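Local coordinates for ThiJ/pfpI family protein (Bacillus anthracis, PDB 3EFE), which is of unknown function but belongs to the DJ-1/PfpI family, whose members include chaperones, proteases and glyoxalase-like enzymes, at residues D[107-112]-D[174-179]; D[153-158]-D[162-167]; D[26-31]-D[75-80]; D[8-11]-D[15-18]. One frame throughout, in Å; residues are numbered along the deposited sequence.

All four contacts lie on one predominantly parallel sheet. Interaction 4 involves strand 8-11, which pairs with strand 77-80 of interaction 3 (F9 N to L77 O 2.6 Å). That strand pairs in turn with strand 107-111 of interaction 1 (A109 N to L78 O 2.9 Å), followed by the hairpin of interaction 2 (A110 N to V162 O 2.8 Å). Centres of neighbouring contacts are about 8 to 11 Å apart; those of interactions 2 and 4 are about 16 Å apart without touching. Helices 18-30 and 169-179 meet on L77. C112 probably occupies the family's reactive-cysteine position, and its CB touches G166 CA in interaction 2 at 3.6 Å.

Interaction 1 of 4, residues D[107-112]-D[174-179]; sequences IVAAIC and MEVLKK
The backbone N of K179 donates to E175 O at 2.9 Å, a regular helical bond that holds the last turn of helix 169-179 where it lies over I107. The helix packs on strand 107-111, an inner strand of the mostly parallel sheet, in the layered alpha/beta arrangement of the DJ-1/PfpI fold. Contact is made at two places, about one helical turn apart, and is entirely apolar.

At the deeper one, A109 turns its methyl group toward the helix. The short side chain lets the two elements come close, with CA atoms of A109 and V176 6.8 Å apart, and the CG2 branch of V176 meets A109 CB at 3.6 Å. L24 and L77 also touch V176, so this valine joins two helices to the sheet.

At the outer one, I107 and K179 cross at a slant. The lysine chain leaves in an extended direction, with CG anti to its backbone N, then bends at chi2 (67°) and again at chi3 (-140°), bringing CG and CE against the isoleucine while the residue itself remains exposed. I107 is buried, and its side chain also touches L77 of the adjacent strand. On the lysine side, K179 CG rests 3.9 Å from I107 CG2, and K179 CE lies 4.1 Å from I107 CD1.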
# COMPACT_ATOMS: atom_id res chain seq x y z
N ILE D 107 11.06 0.48 -18.90
CA ILE D 107 9.66 0.12 -18.58
C ILE D 107 9.13 1.23 -17.65
O ILE D 107 9.71 1.49 -16.60
CB ILE D 107 9.54 -1.24 -17.82
CG1 ILE D 107 10.34 -2.35 -18.52
CG2 ILE D 107 8.06 -1.63 -17.52
CD1 ILE D 107 10.03 -2.57 -19.95
N VAL D 108 8.08 1.93 -18.08
CA VAL D 108 7.45 2.93 -17.21
C VAL D 108 6.06 2.49 -16.80
O VAL D 108 5.25 2.06 -17.61
CB VAL D 108 7.56 4.47 -17.69
CG1 VAL D 108 8.26 4.59 -19.00
CG2 VAL D 108 6.21 5.22 -17.57
N ALA D 109 5.84 2.52 -15.49
CA ALA D 109 4.62 2.02 -14.86
C ALA D 109 4.01 3.22 -14.15
O ALA D 109 4.64 3.71 -13.19
CB ALA D 109 4.98 0.93 -13.84
N ALA D 110 2.84 3.69 -14.66
CA ALA D 110 2.09 4.88 -14.18
C ALA D 110 0.74 4.47 -13.65
O ALA D 110 0.03 3.71 -14.27
CB ALA D 110 1.85 5.87 -15.30
N ILE D 111 0.35 4.96 -12.50
CA ILE D 111 -0.92 4.55 -11.90
C ILE D 111 -1.62 5.88 -11.56
O ILE D 111 -0.99 6.85 -11.16
CB ILE D 111 -0.77 3.58 -10.68
CG1 ILE D 111 -2.13 3.15 -10.17
CG2 ILE D 111 0.16 4.18 -9.50
CD1 ILE D 111 -2.13 1.86 -9.47
N CYS D 112 -2.90 5.93 -11.88
CA CYS D 112 -3.80 6.90 -11.34
C CYS D 112 -3.51 8.27 -11.94
O CYS D 112 -3.43 8.38 -13.13
CB CYS D 112 -3.81 6.83 -9.83
SG CYS D 112 -5.15 7.86 -9.02
N MET D 174 0.69 -6.76 -10.71
CA MET D 174 0.71 -7.96 -11.50
C MET D 174 1.23 -7.75 -12.89
O MET D 174 2.01 -8.53 -13.37
CB MET D 174 -0.70 -8.58 -11.53
CG MET D 174 -0.71 -10.06 -12.01
SD MET D 174 -1.56 -10.24 -13.55
CE MET D 174 -0.61 -9.30 -14.69
N GLU D 175 0.77 -6.70 -13.55
CA GLU D 175 1.21 -6.38 -14.90
C GLU D 175 2.65 -5.94 -14.92
O GLU D 175 3.36 -6.32 -15.83
CB GLU D 175 0.32 -5.24 -15.55
CG GLU D 175 -1.18 -5.59 -15.83
CD GLU D 175 -1.36 -6.68 -16.87
OE1 GLU D 175 -0.34 -7.06 -17.51
OE2 GLU D 175 -2.50 -7.19 -17.02
N VAL D 176 3.11 -5.15 -13.96
CA VAL D 176 4.53 -4.75 -13.93
C VAL D 176 5.39 -5.97 -13.72
O VAL D 176 6.38 -6.17 -14.43
CB VAL D 176 4.87 -3.70 -12.84
CG1 VAL D 176 6.37 -3.39 -12.81
CG2 VAL D 176 4.11 -2.48 -13.12
N LEU D 177 4.96 -6.81 -12.80
CA LEU D 177 5.73 -7.99 -12.36
C LEU D 177 5.94 -8.94 -13.54
O LEU D 177 7.03 -9.46 -13.72
CB LEU D 177 5.01 -8.69 -11.20
CG LEU D 177 5.48 -8.53 -9.73
CD1 LEU D 177 6.65 -7.58 -9.43
CD2 LEU D 177 4.33 -8.31 -8.79
N LYS D 178 4.88 -9.12 -14.31
CA LYS D 178 4.84 -9.89 -15.51
C LYS D 178 5.69 -9.27 -16.61
O LYS D 178 6.44 -9.94 -17.21
CB LYS D 178 3.42 -9.99 -15.98
CG LYS D 178 3.14 -10.93 -17.12
CD LYS D 178 1.61 -11.03 -17.15
CE LYS D 178 1.07 -11.93 -18.22
NZ LYS D 178 1.23 -11.27 -19.60
N LYS D 179 5.57 -7.98 -16.86
CA LYS D 179 6.39 -7.34 -17.89
C LYS D 179 7.86 -7.60 -17.63
O LYS D 179 8.54 -7.97 -18.53
CB LYS D 179 6.10 -5.80 -17.99
CG LYS D 179 6.86 -5.00 -19.09
CD LYS D 179 6.45 -5.38 -20.54
CE LYS D 179 7.70 -5.46 -21.59
NZ LYS D 179 7.38 -5.95 -23.08

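Interaction 2 of 4, residues D[153-158]-D[162-167]; sequences GPAVSD and VTASGI
V156 and T163 form the hydrogen-bonded pair of an antiparallel beta hairpin, whose strand 155-158 is the outermost of the main sheet within this chain. The strand segments run 4.8 Å apart at an angle of 165°.

Backbone hydrogen bonds come first. V156 N donates to T163 O at 3.0 Å and T163 N returns to V156 O at 3.1 Å, a closed ring of two bonds, each approaching its acceptor nearly along the C=O direction. A third, S165 N to P154 O, is 2.8 Å long with the donor tilted 16° from the carbonyl plane; it extends the ladder past the regular strands, to a proline that follows a cis peptide. Weaker CA-H...O contacts lie between the rungs, such as A155 CA to T163 O at 3.4 Å.

Side-chain packing belongs to the non-hydrogen-bonded pairs. The methyl groups of A155 and A164 meet on the face covered by helix 169-179, where E171 and F172 touch them respectively. On that same face the V162 CG2 methyl lies 3.6 Å from the hydroxyl oxygen S157 OG.

Polar side chains are held mainly from outside the hairpin. S165 OG is hydrogen-bonded to N132 OD1, and T163 OG1 accepts from T130 N. The threonine hydroxyl lies between its backbone N and carbonyl carbon (chi1 48°), which turns it toward the neighbouring strand. There a water sits between the two residues, 2.7 Å from T163 OG1 and 3.1 Å from V156 O.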
# COMPACT_ATOMS: atom_id res chain seq x y z
N GLY D 153 -9.39 -1.56 -18.79
CA GLY D 153 -8.38 -1.95 -17.84
C GLY D 153 -9.07 -2.76 -16.80
O GLY D 153 -9.80 -3.65 -17.16
N PRO D 154 -8.86 -2.47 -15.51
CA PRO D 154 -8.22 -1.34 -14.83
C PRO D 154 -6.67 -1.28 -14.88
O PRO D 154 -6.11 -0.39 -14.27
CB PRO D 154 -8.68 -1.57 -13.37
CG PRO D 154 -8.55 -3.13 -13.25
CD PRO D 154 -9.26 -3.53 -14.54
N ALA D 155 -6.01 -2.25 -15.48
CA ALA D 155 -4.58 -2.25 -15.79
C ALA D 155 -4.38 -2.76 -17.23
O ALA D 155 -5.04 -3.73 -17.68
CB ALA D 155 -3.73 -3.12 -14.74
N VAL D 156 -3.47 -2.09 -17.94
CA VAL D 156 -3.23 -2.33 -19.36
C VAL D 156 -1.71 -2.29 -19.55
O VAL D 156 -1.00 -1.42 -18.99
CB VAL D 156 -3.87 -1.17 -20.28
CG1 VAL D 156 -3.37 -1.21 -21.74
CG2 VAL D 156 -5.44 -1.09 -20.18
N SER D 157 -1.23 -3.19 -20.40
CA SER D 157 0.22 -3.31 -20.71
C SER D 157 0.45 -3.28 -22.22
O SER D 157 -0.20 -3.99 -22.93
CB SER D 157 0.81 -4.61 -20.14
OG SER D 157 2.23 -4.55 -20.17
N ASP D 158 1.39 -2.42 -22.65
CA ASP D 158 1.77 -2.19 -24.04
C ASP D 158 3.27 -1.93 -24.20
O ASP D 158 3.75 -0.84 -23.90
CB ASP D 158 1.03 -0.97 -24.64
CG ASP D 158 1.21 -0.87 -26.17
OD1 ASP D 158 1.42 -1.97 -26.84
OD2 ASP D 158 1.12 0.27 -26.71
N VAL D 162 3.16 0.40 -18.66
CA VAL D 162 2.00 -0.13 -17.93
C VAL D 162 1.27 1.08 -17.31
O VAL D 162 1.88 1.93 -16.68
CB VAL D 162 2.43 -1.21 -16.85
CG1 VAL D 162 1.23 -1.74 -16.15
CG2 VAL D 162 3.19 -2.36 -17.52
N THR D 163 -0.03 1.17 -17.56
CA THR D 163 -0.92 2.17 -16.91
C THR D 163 -2.04 1.44 -16.14
O THR D 163 -2.43 0.30 -16.45
CB THR D 163 -1.54 3.10 -17.91
OG1 THR D 163 -2.05 2.30 -18.98
CG2 THR D 163 -0.53 4.12 -18.41
N ALA D 164 -2.56 2.09 -15.13
CA ALA D 164 -3.63 1.48 -14.36
C ALA D 164 -4.46 2.55 -13.68
O ALA D 164 -3.99 3.64 -13.40
CB ALA D 164 -3.04 0.52 -13.28
N SER D 165 -5.67 2.18 -13.37
CA SER D 165 -6.44 2.92 -12.41
C SER D 165 -5.89 2.85 -10.97
O SER D 165 -5.37 1.84 -10.60
CB SER D 165 -7.89 2.40 -12.42
OG SER D 165 -8.70 3.31 -11.71
N GLY D 166 -6.12 3.91 -10.15
CA GLY D 166 -5.78 4.00 -8.76
C GLY D 166 -6.48 3.00 -7.87
O GLY D 166 -5.90 2.56 -6.82
N ILE D 167 -7.65 2.54 -8.31
CA ILE D 167 -8.33 1.51 -7.53
C ILE D 167 -7.81 0.09 -7.78
O ILE D 167 -8.25 -0.84 -7.13
CB ILE D 167 -9.87 1.54 -7.66
CG1 ILE D 167 -10.32 1.15 -9.08
CG2 ILE D 167 -10.41 2.96 -7.26
CD1 ILE D 167 -11.70 1.64 -9.39
O HOH W 1 -0.41 1.07 -20.79

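Interaction 3 of 4, residues D[26-31]-D[75-80]; sequences AELNSG and KDLLIL
The backbones of helix 18-30 and strand 77-80 stay well apart here, the CA atoms of L28 and L77 being 10.5 Å from each other, so the layer between them is spanned by side chains alone. L28 and L77 point toward each other and cross at a slant. The CD1 methyl of L28 presses on the CD2 methyl of L77 at 3.5 Å, closer than ordinary van der Waals contact and hence a tight spot. L28 gets this reach from an extended outer half, with CD1 anti to CA (chi2 175°). The same methyl lies more loosely against I79 CD1, at 4.5 Å.

This is helix-on-sheet packing of the alpha/beta sandwich, with L28 filling the layer together with F34, L41 and L177. L77 also touches V176, which makes it common ground for helices 18-30 and 169-179.

On the helix itself, A26 O is held twice by one residue: S30 OG donates to it at 2.7 Å in the carbonyl plane, besides the main-chain bond from S30 N at 3.2 Å. The helix then stops at G31, where phi turns positive (66°). W19 of the second subunit packs on A26.

Since methyl groups alone meet between helix and strand, the contact carries no directional bond; its hold probably comes from dispersion and the exclusion of water from a buried layer.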
# COMPACT_ATOMS: atom_id res chain seq x y z
N ALA D 26 7.15 -3.77 -2.53
CA ALA D 26 7.44 -4.76 -1.51
C ALA D 26 7.85 -6.06 -2.14
O ALA D 26 8.74 -6.78 -1.68
CB ALA D 26 6.19 -4.91 -0.62
N GLU D 27 7.22 -6.44 -3.21
CA GLU D 27 7.55 -7.73 -3.85
C GLU D 27 8.91 -7.68 -4.59
O GLU D 27 9.67 -8.64 -4.60
CB GLU D 27 6.44 -8.12 -4.82
CG GLU D 27 5.14 -8.51 -4.18
CD GLU D 27 5.25 -9.62 -3.15
OE1 GLU D 27 6.33 -10.24 -3.02
OE2 GLU D 27 4.25 -9.88 -2.47
N LEU D 28 9.15 -6.54 -5.21
CA LEU D 28 10.37 -6.23 -5.92
C LEU D 28 11.55 -6.12 -4.97
O LEU D 28 12.49 -6.86 -5.05
CB LEU D 28 10.20 -4.92 -6.71
CG LEU D 28 9.38 -5.11 -7.99
CD1 LEU D 28 9.16 -3.78 -8.60
CD2 LEU D 28 10.09 -6.11 -8.94
N ASN D 29 11.44 -5.21 -4.03
CA ASN D 29 12.56 -4.97 -3.13
C ASN D 29 12.91 -6.23 -2.27
O ASN D 29 14.06 -6.47 -1.94
CB ASN D 29 12.30 -3.68 -2.33
CG ASN D 29 13.49 -3.18 -1.59
OD1 ASN D 29 13.56 -3.25 -0.35
ND2 ASN D 29 14.41 -2.61 -2.31
N SER D 30 11.92 -7.02 -1.87
CA SER D 30 12.23 -8.24 -1.14
C SER D 30 12.70 -9.43 -2.00
O SER D 30 13.46 -10.28 -1.50
CB SER D 30 11.01 -8.70 -0.33
OG SER D 30 9.97 -9.12 -1.16
N GLY D 31 12.18 -9.54 -3.23
CA GLY D 31 12.42 -10.64 -4.08
C GLY D 31 11.85 -11.92 -3.56
O GLY D 31 12.19 -13.04 -4.10
N LYS D 75 15.24 -1.22 -20.32
CA LYS D 75 14.80 -2.21 -19.33
C LYS D 75 14.93 -1.86 -17.81
O LYS D 75 14.63 -2.74 -16.99
CB LYS D 75 15.46 -3.53 -19.57
CG LYS D 75 15.55 -3.98 -21.02
CD LYS D 75 14.29 -3.78 -21.89
CE LYS D 75 14.56 -4.25 -23.38
NZ LYS D 75 15.91 -3.80 -24.00
N ASP D 76 15.31 -0.61 -17.43
CA ASP D 76 15.18 -0.19 -16.03
C ASP D 76 13.68 -0.17 -15.77
O ASP D 76 12.90 -0.26 -16.71
CB ASP D 76 15.84 1.18 -15.75
CG ASP D 76 17.41 1.09 -15.53
OD1 ASP D 76 17.88 -0.05 -15.28
OD2 ASP D 76 18.16 2.13 -15.58
N LEU D 77 13.28 -0.09 -14.52
CA LEU D 77 11.85 0.11 -14.16
C LEU D 77 11.69 1.45 -13.48
O LEU D 77 12.40 1.74 -12.49
CB LEU D 77 11.27 -1.04 -13.28
CG LEU D 77 9.81 -0.86 -12.67
CD1 LEU D 77 8.65 -0.96 -13.72
CD2 LEU D 77 9.62 -1.87 -11.48
N LEU D 78 10.74 2.24 -13.99
CA LEU D 78 10.31 3.50 -13.33
C LEU D 78 8.83 3.48 -12.95
O LEU D 78 7.99 3.47 -13.80
CB LEU D 78 10.54 4.71 -14.23
CG LEU D 78 10.18 6.10 -13.68
CD1 LEU D 78 10.98 6.49 -12.43
CD2 LEU D 78 10.31 7.15 -14.81
N ILE D 79 8.56 3.45 -11.62
CA ILE D 79 7.21 3.52 -11.05
C ILE D 79 6.72 5.00 -10.80
O ILE D 79 7.36 5.81 -10.07
CB ILE D 79 7.08 2.70 -9.71
CG1 ILE D 79 7.57 1.28 -9.92
CG2 ILE D 79 5.62 2.71 -9.15
CD1 ILE D 79 8.10 0.56 -8.65
N LEU D 80 5.59 5.34 -11.41
CA LEU D 80 4.97 6.63 -11.11
C LEU D 80 3.62 6.44 -10.41
O LEU D 80 2.63 6.08 -11.03
CB LEU D 80 4.82 7.48 -12.35
CG LEU D 80 5.96 7.37 -13.37
CD1 LEU D 80 5.38 7.83 -14.74
CD2 LEU D 80 7.22 8.11 -12.88

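Interaction 4 of 4, residues D[8-11]-D[15-18]; sequences AFLY and TMSD
M16 CE is the atom on which this contact turns: it lies 3.4 Å from Y11 O and 4.2 Å from L10 CD2. The carbonyl oxygen is the tight side. M16 points toward the strand and brings its terminal methyl group right against the backbone, with SD a little farther back, 4.1 Å from Y11 O. The side chain of L10 approaches more loosely, tip to tip with the methionine.

The shape of M16 explains this reach. Its CG is wedged between the backbone N and the carbonyl carbon (chi1 56°), the next bond is extended, and the bend comes only at the sulfur, where chi3 of -41° swings CE round to the strand. L10 instead holds CG anti to its backbone N (chi1 175°), directing the isobutyl group to the loop.

In the Rossmann-like fold of the DJ-1/PfpI family these residues form the first beta-to-alpha connection, where the chain leaves strand 8-11 at the C-terminal edge of the mostly parallel sheet and turns into helix 18-30. Y21 of that helix touches both L10 and M16, and P81 also packs on the methionine.

Away from this point the segments separate. The CA atoms of Y11 and M16, the nearest across the contact, are still 8.9 Å apart, and the tyrosine side chain comes no closer than 6.5 Å to the segment 15-18. T15 is partly exposed. D18, though buried, is turned to other partners, its OD1 hydrogen-bonded to T55 OG1 and its OD2 to G57 N, while I25 of the second subunit packs on it.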
# COMPACT_ATOMS: atom_id res chain seq x y z
N ALA D 8 15.15 -0.56 -10.34
CA ALA D 8 13.77 -0.19 -10.17
C ALA D 8 13.79 1.13 -9.44
O ALA D 8 14.42 1.26 -8.44
CB ALA D 8 12.98 -1.23 -9.41
N PHE D 9 13.14 2.11 -10.04
CA PHE D 9 12.99 3.46 -9.47
C PHE D 9 11.57 3.72 -9.07
O PHE D 9 10.66 3.39 -9.80
CB PHE D 9 13.43 4.50 -10.48
CG PHE D 9 14.89 4.41 -10.82
CD1 PHE D 9 15.85 4.81 -9.90
CD2 PHE D 9 15.29 3.92 -12.02
CE1 PHE D 9 17.16 4.75 -10.17
CE2 PHE D 9 16.67 3.82 -12.33
CZ PHE D 9 17.60 4.25 -11.36
N LEU D 10 11.37 4.29 -7.88
CA LEU D 10 10.06 4.83 -7.55
C LEU D 10 10.20 6.33 -7.41
O LEU D 10 10.87 6.85 -6.51
CB LEU D 10 9.55 4.21 -6.25
CG LEU D 10 8.24 4.75 -5.69
CD1 LEU D 10 7.02 4.26 -6.53
CD2 LEU D 10 8.13 4.50 -4.17
N TYR D 11 9.52 7.05 -8.26
CA TYR D 11 9.40 8.51 -8.07
C TYR D 11 8.59 8.87 -6.83
O TYR D 11 7.40 8.50 -6.70
CB TYR D 11 8.85 9.13 -9.35
CG TYR D 11 8.78 10.64 -9.34
CD1 TYR D 11 9.93 11.43 -9.21
CD2 TYR D 11 7.55 11.29 -9.50
CE1 TYR D 11 9.84 12.83 -9.22
CE2 TYR D 11 7.46 12.65 -9.54
CZ TYR D 11 8.60 13.43 -9.37
OH TYR D 11 8.46 14.81 -9.37
N THR D 15 2.47 14.00 -1.37
CA THR D 15 1.11 13.65 -1.72
C THR D 15 1.01 12.27 -2.39
O THR D 15 -0.09 11.85 -2.72
CB THR D 15 0.46 14.75 -2.68
OG1 THR D 15 -0.04 15.89 -1.90
CG2 THR D 15 -0.61 14.20 -3.46
N MET D 16 2.13 11.55 -2.61
CA MET D 16 2.01 10.26 -3.34
C MET D 16 1.06 9.34 -2.59
O MET D 16 1.03 9.28 -1.35
CB MET D 16 3.35 9.61 -3.64
CG MET D 16 4.32 9.32 -2.46
SD MET D 16 5.89 8.67 -2.91
CE MET D 16 5.41 7.65 -4.03
N SER D 17 0.20 8.72 -3.37
CA SER D 17 -0.83 7.78 -2.87
C SER D 17 -0.26 6.39 -2.45
O SER D 17 0.09 5.63 -3.30
CB SER D 17 -1.86 7.62 -3.98
OG SER D 17 -2.46 8.90 -4.27
N ASP D 18 -0.26 6.10 -1.15
CA ASP D 18 0.40 4.94 -0.53
C ASP D 18 -0.11 3.59 -0.97
O ASP D 18 0.67 2.62 -1.07
CB ASP D 18 0.23 4.98 1.01
CG ASP D 18 0.78 6.29 1.64
OD1 ASP D 18 1.75 6.26 2.40
OD2 ASP D 18 0.22 7.33 1.34